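Long-range contact in glutathione S-transferase (Natrialba magadii ATCC 43099, PDB 6GZF), which probably acts as a glutathione transferase of the Xi class, a family linked to the glutathionyl-hydroquinone reductases, in a haloalkaliphilic archaeon: residues Lys77-Ile83 with Phe161-His167. Sequence-based numbering, arbitrary orientation.
Sequences KGLEDAI and FDEFADH
I83 lays its CD1 methyl over one face of the F161 phenyl ring, 4.1 Å from the ring centroid and 9° off the normal, a CH-pi contact in which the two side chains meet at about a right angle. L79 enters next to it: its CD2 branch reaches F161 CB at 3.7 Å and also rests on the backbone and methyl of A165, because CG stands anti to the carbonyl carbon (chi1 -76°) and chi2 (173°) extends CD1, leaving CD2 turned to these partners. A82 adds its methyl to F164 CB, and P51 touches both phenylalanines.

Beyond this apolar patch the link is made largely by backbone. Helix 65-77 ends in a Schellman motif with G78 as its C' residue, at a positive phi that favours glycine, and the turn presents two carbonyls to residues 161-167. K77 O accepts H167 N at 3.2 Å, from above the carbonyl plane, and a weak bond from D166 N, which also donates to G78 O at 3.1 Å. The H167 ring turns an edge to G78. K77 bends at chi2 and chi4 to form a salt bridge with a long, weak hydrogen bond, NZ to D162 OD1 3.4 Å, whereas V169 O is its stronger partner.

D81 OD2 and D166 OD2 lie 3.6 Å apart, and a water joins E80 OE1, D81 N and D166 OD2. The contact thus ties the connection from helix 65-77 to strand 84-87, within the thioredoxin-like domain, to the linker before helix 177-192; at its acidic edge the water probably eases repulsion between the E80 and D166 carboxylates.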
# COMPACT_ATOMS: atom_id res chain seq x y z
N LYS A 77 15.58 25.48 17.18
CA LYS A 77 16.62 26.44 17.52
C LYS A 77 16.07 27.85 17.68
O LYS A 77 16.65 28.68 18.38
CB LYS A 77 17.72 26.42 16.46
CG LYS A 77 19.11 26.30 17.02
CD LYS A 77 19.26 25.00 17.79
CE LYS A 77 20.69 24.82 18.26
NZ LYS A 77 21.11 25.87 19.22
N GLY A 78 14.95 28.12 17.02
CA GLY A 78 14.40 29.46 16.98
C GLY A 78 15.21 30.30 16.02
O GLY A 78 15.72 31.36 16.38
N LEU A 79 15.34 29.82 14.79
CA LEU A 79 16.16 30.48 13.78
C LEU A 79 15.33 31.01 12.62
O LEU A 79 15.87 31.37 11.58
CB LEU A 79 17.23 29.51 13.25
CG LEU A 79 18.43 29.25 14.16
CD1 LEU A 79 19.31 28.15 13.59
CD2 LEU A 79 19.23 30.52 14.38
N GLU A 80 14.01 31.07 12.82
CA GLU A 80 13.11 31.55 11.78
C GLU A 80 13.38 33.02 11.46
O GLU A 80 13.46 33.40 10.29
CB GLU A 80 11.65 31.38 12.21
CG GLU A 80 11.29 30.00 12.74
CD GLU A 80 11.47 29.88 14.24
OE1 GLU A 80 12.28 30.65 14.81
OE2 GLU A 80 10.79 29.03 14.85
N ASP A 81 13.54 33.83 12.50
CA ASP A 81 13.83 35.25 12.33
C ASP A 81 15.18 35.46 11.66
O ASP A 81 15.37 36.41 10.91
CB ASP A 81 13.80 35.97 13.68
CG ASP A 81 12.40 36.04 14.27
OD1 ASP A 81 11.43 36.06 13.49
OD2 ASP A 81 12.28 36.08 15.51
N ALA A 82 16.11 34.55 11.94
CA ALA A 82 17.47 34.67 11.41
C ALA A 82 17.58 34.10 10.00
O ALA A 82 18.25 34.67 9.14
CB ALA A 82 18.45 33.97 12.34
N ILE A 83 16.92 32.98 9.76
CA ILE A 83 17.01 32.32 8.46
C ILE A 83 15.65 32.23 7.78
O ILE A 83 14.75 31.51 8.24
CB ILE A 83 17.62 30.91 8.60
CG1 ILE A 83 18.97 31.00 9.32
CG2 ILE A 83 17.78 30.26 7.24
CD1 ILE A 83 19.55 29.66 9.72
N PHE A 161 24.91 28.70 14.68
CA PHE A 161 24.08 29.90 14.74
C PHE A 161 23.62 30.25 16.16
O PHE A 161 22.51 30.73 16.36
CB PHE A 161 22.85 29.75 13.84
CG PHE A 161 23.15 29.82 12.37
CD1 PHE A 161 23.50 28.68 11.66
CD2 PHE A 161 23.08 31.02 11.69
CE1 PHE A 161 23.77 28.74 10.31
CE2 PHE A 161 23.36 31.09 10.34
CZ PHE A 161 23.71 29.95 9.64
N ASP A 162 24.49 30.01 17.14
CA ASP A 162 24.14 30.22 18.54
C ASP A 162 23.89 31.68 18.89
O ASP A 162 23.18 31.99 19.84
CB ASP A 162 25.23 29.66 19.45
CG ASP A 162 25.05 28.18 19.74
OD1 ASP A 162 23.90 27.71 19.74
OD2 ASP A 162 26.07 27.49 19.96
N GLU A 163 24.49 32.58 18.12
CA GLU A 163 24.38 34.01 18.39
C GLU A 163 23.00 34.55 18.05
O GLU A 163 22.57 35.57 18.59
CB GLU A 163 25.46 34.78 17.60
CG GLU A 163 25.51 36.27 17.89
CD GLU A 163 26.76 36.92 17.32
OE1 GLU A 163 27.80 36.25 17.24
OE2 GLU A 163 26.69 38.12 16.96
N PHE A 164 22.29 33.86 17.16
CA PHE A 164 21.03 34.37 16.63
C PHE A 164 19.84 33.48 16.95
O PHE A 164 18.70 33.80 16.62
CB PHE A 164 21.15 34.57 15.12
CG PHE A 164 22.42 35.26 14.71
CD1 PHE A 164 22.53 36.64 14.80
CD2 PHE A 164 23.51 34.53 14.25
CE1 PHE A 164 23.70 37.28 14.42
CE2 PHE A 164 24.67 35.17 13.88
CZ PHE A 164 24.77 36.54 13.96
N ALA A 165 20.10 32.35 17.60
CA ALA A 165 19.04 31.44 18.01
C ALA A 165 18.27 32.02 19.20
O ALA A 165 18.86 32.67 20.07
CB ALA A 165 19.60 30.07 18.35
N ASP A 166 16.97 31.78 19.24
CA ASP A 166 16.13 32.31 20.32
C ASP A 166 16.02 31.32 21.48
O ASP A 166 15.67 31.71 22.60
CB ASP A 166 14.74 32.66 19.80
CG ASP A 166 14.76 33.80 18.80
OD1 ASP A 166 15.76 34.56 18.79
OD2 ASP A 166 13.78 33.95 18.05
N HIS A 167 16.30 30.05 21.21
CA HIS A 167 16.18 29.02 22.24
C HIS A 167 17.53 28.41 22.58
O HIS A 167 18.35 28.15 21.71
CB HIS A 167 15.22 27.92 21.77
CG HIS A 167 13.87 28.43 21.38
ND1 HIS A 167 13.39 28.36 20.09
CD2 HIS A 167 12.89 29.03 22.11
CE1 HIS A 167 12.18 28.88 20.04
NE2 HIS A 167 11.85 29.30 21.25
O HOH W 1 13.52 33.02 15.24